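Local atomic coordinates of gamma-glutamyltransferase 1 Threonine peptidase. MEROPS family T03 (Pseudomonas nitroreducens, PDB entry 7D9E), a protein that probably transfers gamma-glutamyl groups to acceptors or to water, as an Ntn-hydrolase gamma-glutamyltranspeptidase used in theanine synthesis. Residues A[271-274]-A[275-279]. Residues are numbered along the deposited sequence; the frame is centred on the assembly and turned at random.
Sequences GGIA and LAQLI
Gly271 to Ala274 accept four successive i to i+4 hydrogen bonds from Leu275 to Leu278, with N-H...O angles of 155-165°, which identifies regular alpha-helix. The first, Leu275 N to Gly271 O, is 2.8 Å; the last, Leu278 N to Ala274 O, is 2.7 Å. Leu275 and Leu278 each hold CG beside their own backbone N (chi1 -75° in Leu275), which lays the branch back over the preceding turn: Leu275 CG is 3.3 Å from Gly271 O, and Leu278 CG is 3.2 Å from Ala274 O. Leu278 CD1 also reaches Ala274 CB at 4.4 Å, a loose apolar touch. On another flank Ile273 and Gln277 run side by side, Ile273 CG2 lying 4.0 Å from Gln277 NE2. That buried amide nitrogen donates hydrogen bonds to Leu331 O and to the carboxylate oxygen Asp313 OD2. A leucine in place of Gln277 would probably leave Asp313 of helix 297-317 and Leu331 of helix 328-332 without this donor. Gly271 N donates a hydrogen bond to Ser269 OG, and Gly271 lies about 9 Å from the bound 6-diazenyl-5-oxo-L-norleucine. Ala274, Gln277 and Leu278 pack on Val310, Leu275 and Ala276 meet Ile255, Phe98 of the other chain packs on Ala274, and Phe102 of that chain on Leu275, Leu278 and Ile279, so these first turns of helix 271-284 lie against helix 297-317, strand 248-257 and the partner chain.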
loop_
_atom_site.group_PDB
_atom_site.type_symbol
_atom_site.label_atom_id
_atom_site.label_comp_id
_atom_site.label_asym_id
_atom_site.label_seq_id
_atom_site.Cartn_x
_atom_site.Cartn_y
_atom_site.Cartn_z
ATOM N N GLY A 271 -7.296 5.782 2.570
ATOM C CA GLY A 271 -6.219 6.610 3.089
ATOM C C GLY A 271 -6.408 8.089 2.826
ATOM O O GLY A 271 -5.990 8.928 3.640
ATOM N N GLY A 272 -7.015 8.445 1.703
ATOM C CA GLY A 272 -7.228 9.863 1.425
ATOM C C GLY A 272 -8.158 10.507 2.433
ATOM O O GLY A 272 -7.857 11.582 2.987
ATOM N N ILE A 273 -9.322 9.887 2.646
ATOM C CA ILE A 273 -10.268 10.375 3.637
ATOM C C ILE A 273 -9.635 10.354 5.018
ATOM O O ILE A 273 -9.742 11.333 5.776
ATOM C CB ILE A 273 -11.577 9.566 3.566
ATOM C CG1 ILE A 273 -12.284 9.884 2.240
ATOM C CG2 ILE A 273 -12.478 9.853 4.767
ATOM C CD1 ILE A 273 -13.405 8.935 1.909
ATOM N N ALA A 274 -8.952 9.257 5.359
ATOM C CA ALA A 274 -8.287 9.187 6.655
ATOM C C ALA A 274 -7.293 10.326 6.833
ATOM O O ALA A 274 -7.296 10.994 7.871
ATOM C CB ALA A 274 -7.597 7.841 6.838
ATOM N N LEU A 275 -6.414 10.552 5.849
ATOM C CA LEU A 275 -5.433 11.628 5.987
ATOM C C LEU A 275 -6.097 12.998 6.051
ATOM O O LEU A 275 -5.647 13.867 6.801
ATOM C CB LEU A 275 -4.389 11.568 4.867
ATOM C CG LEU A 275 -3.374 10.440 5.070
ATOM C CD1 LEU A 275 -2.655 10.106 3.790
ATOM C CD2 LEU A 275 -2.377 10.833 6.142
ATOM N N ALA A 276 -7.164 13.217 5.271
ATOM C CA ALA A 276 -7.860 14.501 5.356
ATOM C C ALA A 276 -8.373 14.726 6.773
ATOM O O ALA A 276 -8.239 15.825 7.332
ATOM C CB ALA A 276 -9.009 14.527 4.347
ATOM N N GLN A 277 -8.877 13.652 7.404
ATOM C CA GLN A 277 -9.383 13.758 8.767
ATOM C C GLN A 277 -8.251 13.870 9.782
ATOM O O GLN A 277 -8.337 14.672 10.725
ATOM C CB GLN A 277 -10.272 12.560 9.086
ATOM C CG GLN A 277 -11.574 12.568 8.285
ATOM C CD GLN A 277 -12.492 11.427 8.656
ATOM O OE1 GLN A 277 -12.108 10.504 9.361
ATOM N NE2 GLN A 277 -13.725 11.474 8.165
ATOM N N LEU A 278 -7.201 13.056 9.626
ATOM C CA LEU A 278 -6.089 13.088 10.580
ATOM C C LEU A 278 -5.420 14.456 10.581
ATOM O O LEU A 278 -5.189 15.057 11.645
ATOM C CB LEU A 278 -5.069 12.007 10.240
ATOM C CG LEU A 278 -5.517 10.572 10.516
ATOM C CD1 LEU A 278 -4.673 9.630 9.657
ATOM C CD2 LEU A 278 -5.458 10.165 11.974
ATOM N N ILE A 279 -5.096 14.966 9.390
ATOM C CA ILE A 279 -4.439 16.267 9.284
ATOM C C ILE A 279 -5.376 17.378 9.731
ATOM O O ILE A 279 -4.994 18.274 10.496
ATOM C CB ILE A 279 -3.924 16.488 7.849
ATOM C CG1 ILE A 279 -2.810 15.487 7.540
ATOM C CG2 ILE A 279 -3.485 17.922 7.639
ATOM C CD1 ILE A 279 -2.454 15.408 6.074
#